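Local atomic coordinates of aminoglycoside phosphotransferase (Streptomyces rimosus, PDB entry 6FUC), a protein that probably transfers a phosphate group from ATP to the 3'' hydroxyl of streptomycin, an aminoglycoside antibiotic, and so confers resistance to it. Residues A[11-16]-A[75-80]; A[60-65]-A[118-123]; A[101-106]-A[227-232]. All coordinates share one frame; numbering follows the deposited sequence. Where two conformers were deposited one is given.

Contact 1 of 3, residues A[11-16]-A[75-80]; sequences LRADGG and DWRVGA
Both end nitrogens of Arg-77 close on a single oxygen of Asp-14, not one on each. NH1 and NH2 each lie 3.0 Å from Asp-14 OD1. The carboxylate is turned 64° from the guanidinium plane. NH1 meets the anti lone pair of OD1, while NH2 comes from above the carboxylate plane. Asp-14 was modelled in two conformers; this grip holds for the one given and may not hold for the other. Its CG stands between the backbone N and the carbonyl carbon (chi1 63°), which brings OD1 round to Arg-77. Asp-75 holds the same guanidinium side-on and in its plane: Arg-77 NE reaches Asp-75 OD2 at 2.8 Å, and NH2 reaches that oxygen too. The result is a salt-bridge network of one arginine between two aspartates. It would be expected to fix the rotation of the guanidinium. NH1 also makes a weak bond to Leu-11 O at 3.0 Å and a further bond to Leu-10 O, in the C-terminal part of helix 4-12. This surface contact fastens that part of the helix to edge strand 73-79. Leu-11 packs on strands 40-45 and 82-88, whereas Trp-76 turns to helix 50-63.

Contact 2 of 3, residues A[60-65]-A[118-123]; sequences VSWLST and HELPPE
This is a small apolar contact between the two lobes of a kinase-like fold, made by Trp-62 and Leu-63 with Leu-120. The first two lie in the C-terminal part of helix 50-63, and Leu-120 lies in the loop after helix 100-117. On the loop side a single methyl, Leu-120 CD1, does the touching. It is 4.0 Å from Trp-62 CH2, at the far end of the indole. The methyl lies obliquely to the ring. The same CD1 is 4.2 Å from Leu-63 CD1, so it meets two consecutive residues of the helix. Trp-62 and Leu-120 approach from opposite directions. The tryptophan places CG anti to its backbone nitrogen (chi1 178°), and its six-membered ring extends toward the loop. Helix 50-63 probably corresponds to the kinase C-helix, beside the N-terminal five-stranded sheet. Leu-63 also touches Leu-210, part of a sequence that probably corresponds to the kinase DFG motif. Leu-120 packs on Val-185 of strand 184-186, in the C-terminal lobe, and on Gln-66. Trp-62 O accepts two bonds from Thr-65, from the backbone N at 2.8 Å and from OG1 at 2.7 Å. The hydroxyl comes in the carbonyl plane. On the loop side, His-118 bonds Asp-221 through NE2 and Tyr-251 through ND1, which ties the start of the loop into the C-terminal lobe.

Contact 3 of 3, residues A[101-106]-A[227-232]; sequences SMLRAA and ATARET
Apolar packing carries this contact, and between 101-106 and 227-232 Leu-103 carries the first segment's side. Its CD2 methyl comes over helix 219-233 and meets Thr-232 and Ala-229. These two residues are three apart, so they stand about one turn from each other on the same side of that helix. Leu-103 CD2 is 3.8 Å from Thr-232 CG2 and equally close to CB of that threonine. It is 4.1 Å from Ala-229 CB. Leu-103 CB adds a looser approach to Thr-232 CG2 at 4.2 Å. With chi1 at -170°, the leucine branch points away from its own backbone nitrogen and stretches across to the other helix. Thr-232 turns CG2 in the same sense; this methyl, with CB, lies nearest the leucine, and OG1 is slightly farther. The two side chains meet at a slant, and the pair of segments buries 112 Å² in all.

Both helices belong to the helical C-terminal lobe of the kinase-like phosphotransferase fold. Further apolar contacts continue the interface. Ala-229 touches Trp-107, and Thr-232 touches Ala-100. Leu-103 and Thr-232 both lie on Leu-192 as well. That leucine sits in the sequence HGDLCLPN, which has the form of the catalytic loop in this family.

A few polar bonds lie beside the packing. Thr-228 OG1 bonds Leu-192 N and, one turn back in its own helix, Leu-224 O. The hydroxyl thus ties helix 219-233 to the same loop. Near the start of the other helix, Met-102 N bonds Ser-99 OG. Among the charged groups, Arg-230 NH1 forms a salt bridge with Glu-244 OE2, and Arg-104, exposed on helix 100-117, makes a cation-pi contact with Trp-239.

Contact 1 is the first to open, at 11-16, and closes at 75-80. Contact 2 opens inside that loop at 60-65 and closes beyond it at 118-123, so the two cross. Contact 3 opens at 101-106, before contact 2 has closed, and ends at 227-232. Contacts 2 and 3 therefore cross as well, while contacts 1 and 3 follow in series. Contact 1 lies within the N-terminal lobe, at the edge of its sheet. Contact 2 spans the lobes. Contact 3 joins two helices of the C-terminal lobe. Contacts 1 and 3 lie on opposite sides of the chain's centre, with their own centres about 38 Å apart.

Contact 1 of 3, residues A[11-16]-A[75-80]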
loop_
_atom_site.group_PDB
_atom_site.type_symbol
_atom_site.label_atom_id
_atom_site.label_comp_id
_atom_site.label_asym_id
_atom_site.label_seq_id
_atom_site.Cartn_x
_atom_site.Cartn_y
_atom_site.Cartn_z
ATOM N N LEU A 11 2.398 -24.005 0.901
ATOM C CA LEU A 11 2.490 -23.602 2.278
ATOM C C LEU A 11 2.697 -24.781 3.238
ATOM O O LEU A 11 3.347 -24.654 4.266
ATOM C CB LEU A 11 1.288 -22.803 2.685
ATOM C CG LEU A 11 1.035 -21.516 1.887
ATOM C CD1 LEU A 11 -0.167 -20.788 2.428
ATOM C CD2 LEU A 11 2.279 -20.631 1.784
ATOM N N ARG A 12 2.123 -25.937 2.871
ATOM C CA ARG A 12 2.232 -27.121 3.639
ATOM C C ARG A 12 3.512 -27.873 3.426
ATOM O O ARG A 12 3.752 -28.876 4.134
ATOM C CB ARG A 12 1.018 -28.026 3.419
ATOM C CG ARG A 12 -0.279 -27.432 3.947
ATOM C CD ARG A 12 -1.514 -28.195 3.528
ATOM N NE ARG A 12 -2.719 -27.582 4.130
ATOM C CZ ARG A 12 -3.962 -27.732 3.704
ATOM N NH1 ARG A 12 -4.218 -28.400 2.575
ATOM N NH2 ARG A 12 -4.972 -27.195 4.384
ATOM N N ALA A 13 4.370 -27.432 2.527
ATOM C CA ALA A 13 5.495 -28.233 2.102
ATOM C C ALA A 13 6.448 -28.586 3.229
ATOM O O ALA A 13 7.068 -29.647 3.193
ATOM C CB ALA A 13 6.272 -27.605 0.962
ATOM N N ASP A 14 6.618 -27.718 4.223
ATOM C CA ASP A 14 7.511 -28.021 5.316
ATOM C C ASP A 14 6.928 -28.930 6.385
ATOM O O ASP A 14 7.629 -29.343 7.285
ATOM C CB ASP A 14 8.007 -26.774 5.985
ATOM C CG ASP A 14 6.896 -25.980 6.604
ATOM O OD1 ASP A 14 6.175 -25.327 5.859
ATOM O OD2 ASP A 14 6.355 -26.281 7.777
ATOM N N GLY A 15 5.664 -29.278 6.283
ATOM C CA GLY A 15 5.041 -30.181 7.256
ATOM C C GLY A 15 4.823 -29.561 8.614
ATOM O O GLY A 15 4.553 -30.300 9.568
ATOM N N GLY A 16 4.803 -28.244 8.722
ATOM C CA GLY A 16 4.641 -27.687 10.093
ATOM C C GLY A 16 3.307 -27.808 10.783
ATOM O O GLY A 16 3.206 -27.441 11.957
ATOM N N ASP A 75 10.097 -17.152 4.351
ATOM C CA ASP A 75 10.420 -18.150 3.320
ATOM C C ASP A 75 9.902 -17.629 1.974
ATOM O O ASP A 75 9.046 -16.752 1.908
ATOM C CB ASP A 75 9.889 -19.532 3.649
ATOM C CG ASP A 75 10.705 -20.686 3.026
ATOM O OD1 ASP A 75 11.696 -20.417 2.302
ATOM O OD2 ASP A 75 10.288 -21.852 3.260
ATOM N N TRP A 76 10.414 -18.267 0.929
ATOM C CA TRP A 76 10.059 -18.012 -0.456
ATOM C C TRP A 76 9.999 -19.357 -1.162
ATOM O O TRP A 76 10.992 -20.089 -1.078
ATOM C CB TRP A 76 11.142 -17.101 -1.110
ATOM C CG TRP A 76 11.007 -17.022 -2.604
ATOM C CD1 TRP A 76 11.822 -17.569 -3.539
ATOM C CD2 TRP A 76 10.009 -16.279 -3.322
ATOM N NE1 TRP A 76 11.381 -17.252 -4.796
ATOM C CE2 TRP A 76 10.252 -16.485 -4.685
ATOM C CE3 TRP A 76 8.919 -15.448 -2.952
ATOM C CZ2 TRP A 76 9.499 -15.848 -5.667
ATOM C CZ3 TRP A 76 8.181 -14.871 -3.926
ATOM C CH2 TRP A 76 8.461 -15.079 -5.249
ATOM N N ARG A 77 8.863 -19.686 -1.731
ATOM C CA ARG A 77 8.604 -21.032 -2.234
ATOM C C ARG A 77 8.032 -20.922 -3.628
ATOM O O ARG A 77 7.146 -20.080 -3.865
ATOM C CB ARG A 77 7.633 -21.745 -1.296
ATOM C CG ARG A 77 8.194 -21.921 0.095
ATOM C CD ARG A 77 7.289 -22.735 0.988
ATOM N NE ARG A 77 7.839 -22.780 2.326
ATOM C CZ ARG A 77 7.240 -23.287 3.374
ATOM N NH1 ARG A 77 6.059 -23.891 3.250
ATOM N NH2 ARG A 77 7.802 -23.213 4.533
ATOM N N VAL A 78 8.516 -21.774 -4.538
ATOM C CA VAL A 78 8.087 -21.688 -5.911
ATOM C C VAL A 78 7.785 -23.076 -6.434
ATOM O O VAL A 78 8.381 -24.083 -6.039
ATOM C CB VAL A 78 9.138 -21.047 -6.831
ATOM C CG1 VAL A 78 9.404 -19.660 -6.361
ATOM C CG2 VAL A 78 10.447 -21.818 -6.910
ATOM N N GLY A 79 6.805 -23.182 -7.331
ATOM C CA GLY A 79 6.572 -24.399 -8.083
ATOM C C GLY A 79 5.879 -24.083 -9.379
ATOM O O GLY A 79 5.733 -22.943 -9.740
ATOM N N ALA A 80 5.375 -25.119 -10.047
ATOM C CA ALA A 80 4.709 -24.960 -11.316
ATOM C C ALA A 80 3.463 -24.069 -11.347
ATOM O O ALA A 80 3.151 -23.405 -12.372
ATOM C CB ALA A 80 4.393 -26.348 -11.846
#

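Contact 2 of 3, residues A[60-65]-A[118-123]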
loop_
_atom_site.group_PDB
_atom_site.type_symbol
_atom_site.label_atom_id
_atom_site.label_comp_id
_atom_site.label_asym_id
_atom_site.label_seq_id
_atom_site.Cartn_x
_atom_site.Cartn_y
_atom_site.Cartn_z
ATOM N N VAL A 60 10.428 -6.194 0.987
ATOM C CA VAL A 60 10.316 -6.479 2.422
ATOM C C VAL A 60 11.717 -6.734 2.985
ATOM O O VAL A 60 12.103 -6.200 4.039
ATOM C CB VAL A 60 9.414 -7.709 2.658
ATOM C CG1 VAL A 60 9.412 -8.109 4.122
ATOM C CG2 VAL A 60 7.985 -7.462 2.156
ATOM N N SER A 61 12.487 -7.612 2.276
ATOM C CA SER A 61 13.812 -7.898 2.767
ATOM C C SER A 61 14.716 -6.685 2.811
ATOM O O SER A 61 15.473 -6.482 3.757
ATOM C CB SER A 61 14.394 -8.999 1.921
ATOM O OG SER A 61 15.608 -9.190 2.142
ATOM N N TRP A 62 14.671 -5.837 1.785
ATOM C CA TRP A 62 15.477 -4.629 1.796
ATOM C C TRP A 62 15.054 -3.706 2.937
ATOM O O TRP A 62 15.914 -3.143 3.642
ATOM C CB TRP A 62 15.423 -3.919 0.450
ATOM C CG TRP A 62 16.186 -2.658 0.415
ATOM C CD1 TRP A 62 17.535 -2.502 0.267
ATOM C CD2 TRP A 62 15.677 -1.316 0.600
ATOM N NE1 TRP A 62 17.876 -1.190 0.313
ATOM C CE2 TRP A 62 16.756 -0.427 0.492
ATOM C CE3 TRP A 62 14.401 -0.799 0.783
ATOM C CZ2 TRP A 62 16.580 0.953 0.569
ATOM C CZ3 TRP A 62 14.238 0.578 0.892
ATOM C CH2 TRP A 62 15.325 1.401 0.787
ATOM N N LEU A 63 13.754 -3.527 3.115
ATOM C CA LEU A 63 13.310 -2.592 4.174
ATOM C C LEU A 63 13.763 -3.038 5.529
ATOM O O LEU A 63 14.013 -2.194 6.415
ATOM C CB LEU A 63 11.795 -2.378 4.128
ATOM C CG LEU A 63 11.298 -1.182 4.928
ATOM C CD1 LEU A 63 11.702 0.133 4.296
ATOM C CD2 LEU A 63 9.815 -1.228 5.093
ATOM N N SER A 64 13.922 -4.351 5.732
ATOM C CA SER A 64 14.415 -4.863 6.997
ATOM C C SER A 64 15.839 -4.388 7.300
ATOM O O SER A 64 16.294 -4.581 8.426
ATOM C CB SER A 64 14.391 -6.404 7.014
ATOM O OG SER A 64 15.455 -7.018 6.322
ATOM N N THR A 65 16.547 -3.837 6.320
ATOM C CA THR A 65 17.910 -3.320 6.525
ATOM C C THR A 65 17.929 -1.794 6.714
ATOM O O THR A 65 19.008 -1.209 6.874
ATOM C CB THR A 65 18.834 -3.672 5.364
ATOM O OG1 THR A 65 18.535 -2.881 4.197
ATOM C CG2 THR A 65 18.819 -5.122 5.000
ATOM N N HIS A 118 10.001 8.317 4.539
ATOM C CA HIS A 118 10.229 9.302 3.526
ATOM C C HIS A 118 11.580 10.095 3.691
ATOM O O HIS A 118 11.851 11.070 2.958
ATOM C CB HIS A 118 9.104 10.306 3.469
ATOM C CG HIS A 118 7.803 9.765 2.949
ATOM N ND1 HIS A 118 6.751 10.596 2.674
ATOM C CD2 HIS A 118 7.403 8.520 2.600
ATOM C CE1 HIS A 118 5.747 9.889 2.205
ATOM N NE2 HIS A 118 6.105 8.602 2.168
ATOM N N GLU A 119 12.348 9.777 4.646
ATOM C CA GLU A 119 13.681 10.321 4.789
ATOM C C GLU A 119 14.742 9.347 4.374
ATOM O O GLU A 119 15.908 9.766 4.287
ATOM C CB GLU A 119 13.903 10.833 6.233
ATOM C CG GLU A 119 13.169 12.165 6.384
ATOM C CD GLU A 119 13.279 12.750 7.768
ATOM O OE1 GLU A 119 13.800 12.116 8.674
ATOM O OE2 GLU A 119 12.791 13.854 7.988
ATOM N N LEU A 120 14.415 8.106 4.017
ATOM C CA LEU A 120 15.433 7.250 3.407
ATOM C C LEU A 120 15.959 7.921 2.144
ATOM O O LEU A 120 15.194 8.514 1.407
ATOM C CB LEU A 120 14.851 5.890 3.054
ATOM C CG LEU A 120 14.426 5.019 4.248
ATOM C CD1 LEU A 120 13.879 3.719 3.720
ATOM C CD2 LEU A 120 15.567 4.804 5.219
ATOM N N PRO A 121 17.265 7.875 1.856
ATOM C CA PRO A 121 17.773 8.582 0.682
ATOM C C PRO A 121 17.289 7.985 -0.621
ATOM O O PRO A 121 17.568 6.841 -0.906
ATOM C CB PRO A 121 19.306 8.463 0.835
ATOM C CG PRO A 121 19.487 7.322 1.761
ATOM C CD PRO A 121 18.318 7.273 2.652
ATOM N N PRO A 122 16.511 8.720 -1.399
ATOM C CA PRO A 122 15.803 8.024 -2.475
ATOM C C PRO A 122 16.688 7.473 -3.544
ATOM O O PRO A 122 16.371 6.451 -4.178
ATOM C CB PRO A 122 14.799 9.065 -2.993
ATOM C CG PRO A 122 15.249 10.302 -2.510
ATOM C CD PRO A 122 16.044 10.110 -1.259
ATOM N N GLU A 123 17.817 8.145 -3.792
ATOM C CA GLU A 123 18.765 7.682 -4.825
ATOM C C GLU A 123 19.427 6.348 -4.426
ATOM O O GLU A 123 19.973 5.690 -5.320
ATOM C CB GLU A 123 19.818 8.738 -5.120
ATOM C CG GLU A 123 20.911 8.936 -4.110
ATOM C CD GLU A 123 20.548 9.563 -2.762
ATOM O OE1 GLU A 123 19.384 9.985 -2.502
ATOM O OE2 GLU A 123 21.529 9.710 -1.978
#

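Contact 3 of 3, residues A[101-106]-A[227-232]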
loop_
_atom_site.group_PDB
_atom_site.type_symbol
_atom_site.label_atom_id
_atom_site.label_comp_id
_atom_site.label_asym_id
_atom_site.label_seq_id
_atom_site.Cartn_x
_atom_site.Cartn_y
_atom_site.Cartn_z
ATOM N N SER A 101 -11.274 7.976 17.720
ATOM C CA SER A 101 -10.384 8.507 18.808
ATOM C C SER A 101 -9.014 7.802 18.837
ATOM O O SER A 101 -7.989 8.435 19.055
ATOM C CB SER A 101 -10.976 8.445 20.250
ATOM O OG SER A 101 -10.055 9.110 21.281
ATOM N N MET A 102 -9.004 6.530 18.563
ATOM C CA MET A 102 -7.744 5.799 18.436
ATOM C C MET A 102 -6.901 6.356 17.274
ATOM O O MET A 102 -5.685 6.509 17.438
ATOM C CB MET A 102 -8.034 4.339 18.170
ATOM C CG MET A 102 -8.495 3.444 19.351
ATOM S SD MET A 102 -9.221 1.853 18.862
ATOM C CE MET A 102 -7.773 0.961 18.363
ATOM N N LEU A 103 -7.536 6.599 16.123
ATOM C CA LEU A 103 -6.747 7.119 14.986
ATOM C C LEU A 103 -6.219 8.445 15.304
ATOM O O LEU A 103 -5.083 8.810 14.926
ATOM C CB LEU A 103 -7.596 7.101 13.694
ATOM C CG LEU A 103 -6.838 7.384 12.416
ATOM C CD1 LEU A 103 -5.771 6.314 12.150
ATOM C CD2 LEU A 103 -7.754 7.484 11.218
ATOM N N ARG A 104 -7.030 9.278 16.003
ATOM C CA ARG A 104 -6.487 10.500 16.450
ATOM C C ARG A 104 -5.304 10.375 17.369
ATOM O O ARG A 104 -4.298 11.066 17.249
ATOM C CB ARG A 104 -7.602 11.355 17.130
ATOM C CG ARG A 104 -7.145 12.642 17.714
ATOM C CD ARG A 104 -6.691 13.552 16.654
ATOM N NE ARG A 104 -6.315 14.863 17.158
ATOM C CZ ARG A 104 -7.144 15.824 17.408
ATOM N NH1 ARG A 104 -8.450 15.707 17.217
ATOM N NH2 ARG A 104 -6.684 17.019 17.772
ATOM N N ALA A 105 -5.334 9.403 18.281
ATOM C CA ALA A 105 -4.169 9.167 19.125
ATOM C C ALA A 105 -2.913 8.778 18.310
ATOM O O ALA A 105 -1.813 9.019 18.752
ATOM C CB ALA A 105 -4.431 8.034 20.150
ATOM N N ALA A 106 -3.108 8.091 17.220
ATOM C CA ALA A 106 -2.025 7.618 16.366
ATOM C C ALA A 106 -1.630 8.626 15.286
ATOM O O ALA A 106 -0.688 8.371 14.536
ATOM C CB ALA A 106 -2.446 6.335 15.697
ATOM N N ALA A 227 -7.189 10.161 2.303
ATOM C CA ALA A 227 -8.549 9.770 1.859
ATOM C C ALA A 227 -9.085 8.659 2.728
ATOM O O ALA A 227 -10.249 8.668 3.089
ATOM C CB ALA A 227 -8.460 9.335 0.408
ATOM N N THR A 228 -8.250 7.680 3.076
ATOM C CA THR A 228 -8.756 6.587 3.906
ATOM C C THR A 228 -9.011 7.030 5.335
ATOM O O THR A 228 -9.973 6.617 5.966
ATOM C CB THR A 228 -7.919 5.329 3.777
ATOM O OG1 THR A 228 -6.541 5.559 4.176
ATOM C CG2 THR A 228 -7.964 4.780 2.391
ATOM N N ALA A 229 -8.232 7.950 5.848
ATOM C CA ALA A 229 -8.549 8.484 7.173
ATOM C C ALA A 229 -9.819 9.327 7.191
ATOM O O ALA A 229 -10.484 9.321 8.218
ATOM C CB ALA A 229 -7.434 9.381 7.631
ATOM N N ARG A 230 -10.150 9.993 6.104
ATOM C CA ARG A 230 -11.396 10.755 6.054
ATOM C C ARG A 230 -12.594 9.865 6.298
ATOM O O ARG A 230 -13.575 10.307 6.877
ATOM C CB ARG A 230 -11.553 11.508 4.711
ATOM C CG ARG A 230 -10.722 12.781 4.574
ATOM C CD ARG A 230 -10.944 13.695 3.357
ATOM N NE ARG A 230 -10.635 13.148 2.030
ATOM C CZ ARG A 230 -9.443 13.234 1.415
ATOM N NH1 ARG A 230 -8.399 13.795 2.032
ATOM N NH2 ARG A 230 -9.269 12.735 0.185
ATOM N N GLU A 231 -12.502 8.584 5.929
ATOM C CA GLU A 231 -13.585 7.665 6.247
ATOM C C GLU A 231 -13.770 7.481 7.739
ATOM O O GLU A 231 -14.890 7.395 8.245
ATOM C CB GLU A 231 -13.448 6.315 5.549
ATOM C CG GLU A 231 -13.352 6.533 4.028
ATOM N N THR A 232 -12.692 7.448 8.482
ATOM C CA THR A 232 -12.785 7.369 9.931
ATOM C C THR A 232 -13.283 8.652 10.561
ATOM O O THR A 232 -14.059 8.586 11.551
ATOM C CB THR A 232 -11.428 6.904 10.475
ATOM O OG1 THR A 232 -11.185 5.625 9.934
ATOM C CG2 THR A 232 -11.410 6.869 11.992
#